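PDB 3I44: aldehyde dehydrogenase from Bartonella henselae, which probably catalyses the NAD(P)-dependent oxidation of aldehydes to carboxylic acids. Local coordinates for residues A[133-138]-A[483-488]; A[192-197]-A[202-207]; A[325-330]-A[368-373]; A[352-357]-A[406-411]. The protein carries 1 engineered substitution. All coordinates share one frame; numbering follows the deposited sequence. Where two conformers were deposited one is given.

In the fold
The four contacts fall into two neighbourhoods. Contact 1 packs two helices and contact 2 a helix on a strand, both beside the sheet that includes strands 156-168 and 191-195; their centres are 20 Å apart, and their nearest atoms about 7 Å. Contacts 3 and 4 belong to the second large sheet, with centres 12 Å apart, and they meet where Thr373 CA lies 3.2 Å from Gln355 OE1. Contact 1 joins segments 345 residues apart and encloses the other three along the chain. A sodium ion, held at a site formed with Ile46, Glu112 and Ile199, lies about 11 Å from the side chain of Pro196 in contact 2 and about 14 Å from that of Ile354 in contact 4.

Contact 1 (A[133-138]-A[483-488]); sequences RNFIKA and WGIKEF
Phe135, on the long helix 117-141, and Ile485, on the short helix 481-486, have the closest backbones of the two segments, with 7.6 Å between their CA atoms. Neither CB is aimed squarely across the gap, so the two side chains meet along their flanks, running alongside one another and pointing opposite ways. The Phe135 ring comes to Ile485 obliquely, its CD1 standing 4.2 Å from Ile485 CG1. With chi1 at -69°, Ile485 CG1 lies anti to the carbonyl carbon and carries CD1 on toward the long helix, where this methyl rests 4.0 Å from Ala138 CB and also meets the Phe135 carbonyl O. A small alanine one turn after the phenylalanine suits this place, because it lets the isoleucine tip settle close to the helix surface.

Helix 481-486 leads into strand 489-494, which runs antiparallel to strand 156-168, so the contact joins the C-terminal part of the chain to the helical layer over that sheet. The phenylalanine also touches Ile183 and Pro184 of helix 174-188. Gly484 meets the ring at its edge, its CA 4.4 Å from Phe135 CE1; having no side chain, it accepts the ring where a CB would sit tightly against that carbon. Trp483, one residue earlier, packs on Leu148 of the second subunit.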
# COMPACT_ATOMS: atom_id res chain seq x y z
N ARG A 133 10.78 -9.83 -21.02
CA ARG A 133 11.00 -11.29 -20.95
C ARG A 133 10.78 -11.84 -19.54
O ARG A 133 10.29 -12.96 -19.39
CB ARG A 133 12.42 -11.67 -21.42
CG ARG A 133 12.69 -11.33 -22.89
CD ARG A 133 14.02 -11.93 -23.41
NE ARG A 133 15.08 -11.78 -22.43
CZ ARG A 133 15.93 -10.76 -22.41
NH1 ARG A 133 15.86 -9.83 -23.35
NH2 ARG A 133 16.82 -10.68 -21.44
N ASN A 134 11.19 -11.08 -18.53
CA ASN A 134 11.02 -11.54 -17.17
C ASN A 134 9.53 -11.54 -16.72
O ASN A 134 9.12 -12.42 -15.94
CB ASN A 134 11.93 -10.77 -16.22
CG ASN A 134 13.39 -11.21 -16.33
OD1 ASN A 134 13.70 -12.39 -16.45
ND2 ASN A 134 14.29 -10.26 -16.24
N PHE A 135 8.74 -10.61 -17.25
CA PHE A 135 7.29 -10.64 -17.04
C PHE A 135 6.66 -11.86 -17.74
O PHE A 135 5.82 -12.53 -17.18
CB PHE A 135 6.62 -9.35 -17.56
CG PHE A 135 6.85 -8.15 -16.66
CD1 PHE A 135 6.47 -8.18 -15.33
CD2 PHE A 135 7.47 -7.03 -17.13
CE1 PHE A 135 6.67 -7.10 -14.52
CE2 PHE A 135 7.69 -5.95 -16.30
CZ PHE A 135 7.29 -5.98 -15.01
N ILE A 136 7.08 -12.12 -18.97
CA ILE A 136 6.63 -13.31 -19.69
C ILE A 136 6.88 -14.59 -18.89
O ILE A 136 5.94 -15.37 -18.70
CB ILE A 136 7.28 -13.40 -21.08
CG1 ILE A 136 6.62 -12.38 -22.01
CG2 ILE A 136 7.18 -14.82 -21.66
CD1 ILE A 136 7.42 -12.10 -23.26
N LYS A 137 8.12 -14.80 -18.44
CA LYS A 137 8.44 -15.95 -17.61
C LYS A 137 7.56 -16.00 -16.36
O LYS A 137 7.00 -17.06 -16.04
CB LYS A 137 9.92 -15.98 -17.22
CG LYS A 137 10.24 -17.15 -16.24
CD LYS A 137 11.73 -17.32 -15.98
CE LYS A 137 11.99 -18.54 -15.06
NZ LYS A 137 13.28 -18.32 -14.31
N ALA A 138 7.46 -14.88 -15.64
CA ALA A 138 6.62 -14.82 -14.43
C ALA A 138 5.16 -15.16 -14.76
O ALA A 138 4.56 -15.94 -14.06
CB ALA A 138 6.72 -13.43 -13.72
N TRP A 483 6.01 -9.95 -8.56
CA TRP A 483 5.68 -8.85 -7.66
C TRP A 483 4.97 -7.76 -8.46
O TRP A 483 3.94 -7.23 -8.03
CB TRP A 483 6.93 -8.27 -6.98
CG TRP A 483 7.44 -9.07 -5.75
CD1 TRP A 483 7.02 -8.94 -4.44
CD2 TRP A 483 8.45 -10.07 -5.75
NE1 TRP A 483 7.71 -9.79 -3.64
CE2 TRP A 483 8.59 -10.51 -4.41
CE3 TRP A 483 9.25 -10.64 -6.74
CZ2 TRP A 483 9.50 -11.49 -4.04
CZ3 TRP A 483 10.15 -11.64 -6.37
CH2 TRP A 483 10.27 -12.05 -5.02
N GLY A 484 5.50 -7.48 -9.65
CA GLY A 484 5.05 -6.36 -10.45
C GLY A 484 3.69 -6.60 -11.05
O GLY A 484 2.87 -5.68 -11.10
N ILE A 485 3.45 -7.85 -11.48
CA ILE A 485 2.13 -8.25 -11.99
C ILE A 485 1.06 -8.08 -10.90
O ILE A 485 -0.05 -7.58 -11.18
CB ILE A 485 2.13 -9.71 -12.53
CG1 ILE A 485 2.97 -9.81 -13.80
CG2 ILE A 485 0.71 -10.16 -12.85
CD1 ILE A 485 3.42 -11.21 -14.19
N LYS A 486 1.41 -8.48 -9.67
CA LYS A 486 0.45 -8.43 -8.55
C LYS A 486 0.11 -7.01 -8.07
O LYS A 486 -0.97 -6.81 -7.51
CB LYS A 486 0.91 -9.27 -7.35
CG LYS A 486 0.73 -10.74 -7.62
CD LYS A 486 1.45 -11.63 -6.62
CE LYS A 486 1.04 -13.07 -6.82
NZ LYS A 486 1.75 -13.96 -5.83
N GLU A 487 1.00 -6.05 -8.25
CA GLU A 487 0.64 -4.68 -7.93
C GLU A 487 -0.56 -4.20 -8.76
O GLU A 487 -1.23 -3.25 -8.36
CB GLU A 487 1.83 -3.72 -8.15
CG GLU A 487 3.04 -3.90 -7.24
CD GLU A 487 3.96 -2.67 -7.24
OE1 GLU A 487 4.29 -2.15 -8.34
OE2 GLU A 487 4.34 -2.24 -6.14
N PHE A 488 -0.85 -4.83 -9.90
CA PHE A 488 -2.01 -4.43 -10.73
C PHE A 488 -3.27 -5.32 -10.54
O PHE A 488 -4.24 -5.26 -11.34
CB PHE A 488 -1.59 -4.32 -12.20
CG PHE A 488 -0.67 -3.14 -12.45
CD1 PHE A 488 -1.18 -1.87 -12.64
CD2 PHE A 488 0.72 -3.32 -12.48
CE1 PHE A 488 -0.32 -0.78 -12.83
CE2 PHE A 488 1.58 -2.24 -12.68
CZ PHE A 488 1.07 -0.98 -12.86

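Contact 2 (A[192-197]-A[202-207]); sequences MVLKPS and LSAMLF
Pro196 lays one side of its ring over the methyl of Ala204, with Pro196 CB 3.5 Å and Pro196 CG 3.6 Å from Ala204 CB. The first of these pairs is tighter than ordinary van der Waals contact, and a residue as small as alanine suits a helix face brought so near a proline ring. Leu194, two residues back along strand 191-195, points to the same side and adds its CD2 at 4.3 Å from the alanine methyl. Its CG is anti to the backbone N (chi1 170°), which carries the branched end toward helix 202-213. The alanine thus meets carbon from both the strand and the residue just after its end.

Strand 191-195, helix 202-213 and strand 221-223 form a beta-alpha-beta unit, part of the Rossmann-like architecture that binds the dinucleotide in aldehyde dehydrogenases. Lys195 points the other way from Leu194. Its chain curls back so that NZ donates to Pro196 O at 2.7 Å, from 43° above the carbonyl plane, and it also bonds to Gly226 O. In relatives the lysine of this Lys-Pro-Ser-Glu sequence contacts the adenosine ribose of the cofactor, and Lys195 is probably its counterpart. On the helix, Ser203 OG bonds to Glu112, a residue of the sodium site.

Across the contact itself the chemistry is wholly apolar: no hydrogen bond joins the segments, so their fit depends on close shape matching, and the lysine's hydrogen bonds to Pro196 O and Gly226 O are made away from this apolar face.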
# COMPACT_ATOMS: atom_id res chain seq x y z
N MET A 192 -5.00 1.68 -19.12
CA MET A 192 -4.04 2.63 -18.51
C MET A 192 -3.90 3.94 -19.26
O MET A 192 -4.09 3.98 -20.47
CB MET A 192 -2.64 2.00 -18.37
CG MET A 192 -2.01 1.61 -19.70
SD MET A 192 -1.01 0.08 -19.61
CE MET A 192 -2.32 -1.13 -19.47
N VAL A 193 -3.54 4.98 -18.51
CA VAL A 193 -3.06 6.23 -19.08
C VAL A 193 -1.65 6.47 -18.56
O VAL A 193 -1.42 6.53 -17.35
CB VAL A 193 -3.96 7.43 -18.74
CG1 VAL A 193 -3.38 8.74 -19.37
CG2 VAL A 193 -5.38 7.17 -19.25
N LEU A 194 -0.72 6.57 -19.50
CA LEU A 194 0.68 6.88 -19.22
C LEU A 194 0.95 8.37 -19.51
O LEU A 194 0.58 8.88 -20.58
CB LEU A 194 1.59 6.02 -20.09
CG LEU A 194 3.10 6.37 -20.12
CD1 LEU A 194 3.73 6.15 -18.77
CD2 LEU A 194 3.85 5.60 -21.21
N LYS A 195 1.55 9.04 -18.54
CA LYS A 195 2.14 10.38 -18.76
C LYS A 195 3.64 10.27 -18.60
O LYS A 195 4.14 10.15 -17.47
CB LYS A 195 1.60 11.41 -17.77
CG LYS A 195 2.11 12.84 -18.06
CD LYS A 195 2.19 13.73 -16.83
CE LYS A 195 3.48 13.48 -16.06
NZ LYS A 195 4.71 13.82 -16.84
N PRO A 196 4.39 10.32 -19.72
CA PRO A 196 5.83 10.20 -19.49
C PRO A 196 6.45 11.53 -19.08
O PRO A 196 5.73 12.51 -18.93
CB PRO A 196 6.36 9.75 -20.85
CG PRO A 196 5.39 10.29 -21.81
CD PRO A 196 4.07 10.16 -21.15
N SER A 197 7.77 11.55 -18.91
CA SER A 197 8.45 12.77 -18.51
C SER A 197 8.47 13.75 -19.67
O SER A 197 8.76 13.39 -20.80
CB SER A 197 9.86 12.47 -18.06
OG SER A 197 10.58 13.69 -17.90
N LEU A 202 9.98 11.32 -25.82
CA LEU A 202 10.00 10.74 -27.15
C LEU A 202 10.11 9.20 -27.12
O LEU A 202 9.48 8.52 -27.92
CB LEU A 202 11.10 11.36 -28.01
CG LEU A 202 11.06 12.89 -28.26
CD1 LEU A 202 12.27 13.30 -29.08
CD2 LEU A 202 9.77 13.37 -28.94
N SER A 203 10.87 8.66 -26.17
CA SER A 203 11.04 7.22 -26.08
C SER A 203 9.69 6.56 -25.82
O SER A 203 9.38 5.57 -26.46
CB SER A 203 12.09 6.84 -25.04
OG SER A 203 11.90 7.51 -23.81
N ALA A 204 8.91 7.14 -24.91
CA ALA A 204 7.54 6.70 -24.60
C ALA A 204 6.61 6.81 -25.78
O ALA A 204 5.78 5.94 -26.03
CB ALA A 204 6.98 7.48 -23.39
N MET A 205 6.76 7.87 -26.55
CA MET A 205 5.93 8.04 -27.75
C MET A 205 6.26 6.96 -28.78
O MET A 205 5.37 6.42 -29.42
CB MET A 205 6.11 9.45 -28.33
CG MET A 205 5.57 10.47 -27.34
SD MET A 205 5.73 12.17 -27.88
CE MET A 205 4.45 12.25 -29.15
N LEU A 206 7.53 6.63 -28.93
CA LEU A 206 7.92 5.49 -29.80
C LEU A 206 7.36 4.16 -29.23
O LEU A 206 6.89 3.31 -29.98
CB LEU A 206 9.44 5.44 -29.99
CG LEU A 206 10.06 4.25 -30.76
CD1 LEU A 206 9.41 4.06 -32.17
CD2 LEU A 206 11.64 4.43 -30.85
N PHE A 207 7.40 4.00 -27.91
CA PHE A 207 6.81 2.82 -27.27
C PHE A 207 5.33 2.74 -27.61
O PHE A 207 4.80 1.66 -27.91
CB PHE A 207 7.04 2.83 -25.77
CG PHE A 207 6.60 1.58 -25.08
CD1 PHE A 207 7.39 0.44 -25.10
CD2 PHE A 207 5.39 1.53 -24.42
CE1 PHE A 207 7.00 -0.74 -24.47
CE2 PHE A 207 4.99 0.36 -23.77
CZ PHE A 207 5.80 -0.77 -23.79

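Contact 3 (A[325-330]-A[368-373]); sequences DIAEKT and LVTGGT
At the edge of the seven-stranded sheet, helix 316-329 packs against strand 367-370, an outermost strand within this chain, through Ala327 and Thr370. The threonine methyl CG2 lies 3.5 Å from Ala327 CB, closer than usual for two carbons, and alanine's small size lets the helix come down this far. Thr370 OG1 is anti to the backbone N (chi1 175°), which sends the hydroxyl toward Glu328 while CG2 faces the alanine. The extended Glu328 chain crosses the threonine at a slant, its CG and OE2 each 3.8 Å from Thr370 OG1; the approach is packing, with no hydrogen bond between them. Glu328 is exposed, and both its CG and its carboxylate lie along the threonine; OE2 has a long, weak ion pair with Lys324.

The helix end has its own ties: Lys329 NZ forms a salt bridge with Asp325 OD2 at 3.0 Å, and Thr330 OG1 donates to Ile326 O. Beyond Thr370, Gly371 and Gly372 turn the chain through backbone angles that suit residues without a CB. Two successive residues, Val369 and Thr370, are set opposite the single Val389 of strand 388-391, which makes a classic beta bulge in this edge strand.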
# COMPACT_ATOMS: atom_id res chain seq x y z
N ASP A 325 41.94 8.26 -9.44
CA ASP A 325 42.37 7.69 -10.73
C ASP A 325 41.21 7.40 -11.67
O ASP A 325 41.23 7.78 -12.86
CB ASP A 325 43.16 6.37 -10.49
CG ASP A 325 43.85 5.85 -11.76
OD1 ASP A 325 44.75 6.54 -12.29
OD2 ASP A 325 43.51 4.73 -12.23
N ILE A 326 40.19 6.71 -11.15
CA ILE A 326 39.05 6.35 -11.99
C ILE A 326 38.33 7.62 -12.47
O ILE A 326 38.05 7.75 -13.66
CB ILE A 326 38.08 5.38 -11.27
CG1 ILE A 326 38.77 4.05 -10.95
CG2 ILE A 326 36.91 5.12 -12.14
CD1 ILE A 326 39.20 3.25 -12.18
N ALA A 327 38.07 8.56 -11.56
CA ALA A 327 37.47 9.85 -11.96
C ALA A 327 38.26 10.54 -13.08
O ALA A 327 37.70 10.93 -14.10
CB ALA A 327 37.36 10.80 -10.76
N GLU A 328 39.57 10.67 -12.89
CA GLU A 328 40.39 11.36 -13.90
C GLU A 328 40.38 10.63 -15.22
O GLU A 328 40.45 11.26 -16.27
CB GLU A 328 41.82 11.58 -13.38
CG GLU A 328 41.82 12.64 -12.27
CD GLU A 328 43.13 12.77 -11.52
OE1 GLU A 328 44.04 11.93 -11.71
OE2 GLU A 328 43.20 13.74 -10.72
N LYS A 329 40.24 9.31 -15.19
CA LYS A 329 40.13 8.51 -16.40
C LYS A 329 38.69 8.40 -16.96
O LYS A 329 38.49 7.75 -17.98
CB LYS A 329 40.68 7.11 -16.15
CG LYS A 329 42.18 7.09 -15.91
CD LYS A 329 42.68 5.68 -15.62
CE LYS A 329 44.22 5.65 -15.60
NZ LYS A 329 44.70 4.38 -14.96
N THR A 330 37.70 8.96 -16.28
CA THR A 330 36.32 8.87 -16.75
C THR A 330 36.13 10.03 -17.72
O THR A 330 36.19 11.20 -17.31
CB THR A 330 35.32 8.98 -15.58
OG1 THR A 330 35.46 7.82 -14.74
CG2 THR A 330 33.86 9.10 -16.07
N LEU A 368 37.86 18.06 -1.46
CA LEU A 368 37.71 17.89 -2.90
C LEU A 368 38.90 17.13 -3.46
O LEU A 368 40.02 17.67 -3.53
CB LEU A 368 37.55 19.23 -3.62
CG LEU A 368 37.37 19.23 -5.13
CD1 LEU A 368 36.12 18.45 -5.56
CD2 LEU A 368 37.33 20.65 -5.67
N VAL A 369 38.66 15.87 -3.88
CA VAL A 369 39.72 14.99 -4.36
C VAL A 369 40.01 15.21 -5.81
O VAL A 369 41.18 15.26 -6.20
CB VAL A 369 39.39 13.51 -4.10
CG1 VAL A 369 40.48 12.57 -4.69
CG2 VAL A 369 39.18 13.28 -2.62
N THR A 370 38.95 15.31 -6.62
CA THR A 370 39.08 15.68 -8.03
C THR A 370 37.75 16.15 -8.56
O THR A 370 36.73 16.01 -7.91
CB THR A 370 39.61 14.52 -8.91
OG1 THR A 370 39.59 14.93 -10.28
CG2 THR A 370 38.75 13.25 -8.74
N GLY A 371 37.76 16.70 -9.77
CA GLY A 371 36.55 17.33 -10.32
C GLY A 371 36.20 18.58 -9.55
O GLY A 371 37.06 19.21 -8.92
N GLY A 372 34.92 18.95 -9.59
CA GLY A 372 34.45 20.22 -9.03
C GLY A 372 33.39 20.85 -9.92
O GLY A 372 32.73 20.17 -10.71
N THR A 373 33.24 22.17 -9.77
CA THR A 373 32.21 22.95 -10.50
C THR A 373 32.62 23.28 -11.93
O THR A 373 33.80 23.27 -12.27
CB THR A 373 31.85 24.26 -9.70
OG1 THR A 373 32.99 25.15 -9.63
CG2 THR A 373 31.41 23.90 -8.26

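Contact 4 (A[352-357]-A[406-411]); sequences DKIQDL and GPVLSL
The Gly-Pro-Val sequence that closes the Glu-Ile-Phe-Gly-Pro-Val stretch familiar in aldehyde dehydrogenases leads into strand 408-414, and here Gly406 and Val408 receive Ile354 from helix 348-363. Pro407 is the centre of an inverse gamma turn, in which Val408 N bonds back to Gly406 O at 2.8 Å. Proline suits this centre, since its ring restrains phi near the value the turn needs. Helix 348-363 covers the start of strand 408-414, which lies within the seven-stranded mixed sheet between strands 388-391 and 308-312.

Ile354 carries the contact with both of its branches. The longer one, CG1 and CD1, is set anti to the carbonyl carbon (chi1 -65°) and runs out to the glycine: CD1 lies 3.6 Å from Gly406 CA and 3.9 Å from Gly406 N. Glycine suits the place for a plain steric reason, because a CB there would aim at the isoleucine and run into CD1. Being beta-branched, Ile354 can reach the turn with one arm and the strand with the other.

Two polar residues of the helix have partners outside the contact: Asp356 makes a salt bridge with Arg398, and Gln355 OE1 accepts a bond from Gly374 N. On the strand side, Pro407 and Leu409 lean on helix 287-296, while Val408 is turned toward helix 348-363. There its CG2 methyl stands 4.2 Å from CG2 of Ile354.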
# COMPACT_ATOMS: atom_id res chain seq x y z
N ASP A 352 22.17 22.85 -12.74
CA ASP A 352 22.30 23.90 -11.73
C ASP A 352 22.21 23.31 -10.30
O ASP A 352 22.99 23.68 -9.43
CB ASP A 352 21.30 25.04 -11.94
CG ASP A 352 21.55 25.84 -13.24
OD1 ASP A 352 22.69 25.87 -13.75
OD2 ASP A 352 20.58 26.43 -13.78
N LYS A 353 21.29 22.36 -10.08
CA LYS A 353 21.16 21.71 -8.75
C LYS A 353 22.44 20.98 -8.37
O LYS A 353 22.87 21.02 -7.22
CB LYS A 353 19.96 20.72 -8.73
CG LYS A 353 18.58 21.38 -8.49
CD LYS A 353 17.40 20.52 -9.04
CE LYS A 353 17.27 19.14 -8.34
NZ LYS A 353 16.11 18.30 -8.88
N ILE A 354 23.07 20.32 -9.35
CA ILE A 354 24.28 19.54 -9.09
C ILE A 354 25.44 20.47 -8.77
O ILE A 354 26.22 20.25 -7.81
CB ILE A 354 24.63 18.59 -10.26
CG1 ILE A 354 23.54 17.52 -10.45
CG2 ILE A 354 26.02 17.94 -10.00
CD1 ILE A 354 23.51 16.82 -11.87
N GLN A 355 25.57 21.53 -9.57
CA GLN A 355 26.63 22.53 -9.31
C GLN A 355 26.50 23.09 -7.90
O GLN A 355 27.50 23.25 -7.18
CB GLN A 355 26.59 23.68 -10.32
CG GLN A 355 26.88 23.27 -11.75
CD GLN A 355 28.26 22.67 -11.88
OE1 GLN A 355 29.22 23.28 -11.47
NE2 GLN A 355 28.35 21.46 -12.45
N ASP A 356 25.27 23.39 -7.50
CA ASP A 356 25.02 23.94 -6.16
C ASP A 356 25.46 22.95 -5.08
O ASP A 356 26.08 23.32 -4.05
CB ASP A 356 23.54 24.28 -6.00
CG ASP A 356 23.22 24.84 -4.63
OD1 ASP A 356 23.73 25.94 -4.30
OD2 ASP A 356 22.44 24.18 -3.90
N LEU A 357 25.18 21.67 -5.32
CA LEU A 357 25.51 20.64 -4.32
C LEU A 357 27.02 20.43 -4.27
O LEU A 357 27.59 20.29 -3.18
CB LEU A 357 24.70 19.33 -4.58
CG LEU A 357 23.31 19.29 -3.86
CD1 LEU A 357 22.33 18.31 -4.50
CD2 LEU A 357 23.45 18.98 -2.36
N GLY A 406 24.09 13.37 -10.09
CA GLY A 406 25.17 13.71 -11.00
C GLY A 406 26.34 12.80 -10.65
O GLY A 406 26.25 12.03 -9.68
N PRO A 407 27.45 12.89 -11.41
CA PRO A 407 28.60 12.02 -11.18
C PRO A 407 29.44 12.48 -10.02
O PRO A 407 30.56 12.95 -10.22
CB PRO A 407 29.34 12.09 -12.50
CG PRO A 407 29.08 13.50 -12.96
CD PRO A 407 27.62 13.67 -12.65
N VAL A 408 28.89 12.33 -8.82
CA VAL A 408 29.46 12.87 -7.63
C VAL A 408 29.48 11.82 -6.50
O VAL A 408 28.46 11.39 -6.00
CB VAL A 408 28.68 14.13 -7.19
CG1 VAL A 408 29.25 14.69 -5.88
CG2 VAL A 408 28.71 15.16 -8.33
N LEU A 409 30.68 11.42 -6.11
CA LEU A 409 30.85 10.39 -5.09
C LEU A 409 31.31 11.01 -3.79
O LEU A 409 32.16 11.90 -3.81
CB LEU A 409 31.90 9.41 -5.58
CG LEU A 409 32.33 8.29 -4.64
CD1 LEU A 409 31.15 7.36 -4.38
CD2 LEU A 409 33.49 7.50 -5.23
N SER A 410 30.76 10.53 -2.66
CA SER A 410 31.21 10.91 -1.33
C SER A 410 31.88 9.74 -0.59
O SER A 410 31.25 8.70 -0.41
CB SER A 410 30.00 11.43 -0.53
OG SER A 410 29.44 12.59 -1.12
N LEU A 411 33.14 9.92 -0.16
CA LEU A 411 33.88 8.91 0.63
C LEU A 411 34.03 9.35 2.06
O LEU A 411 34.28 10.55 2.33
CB LEU A 411 35.31 8.68 0.10
CG LEU A 411 35.57 7.72 -1.04
CD1 LEU A 411 34.73 8.16 -2.21
CD2 LEU A 411 37.07 7.69 -1.41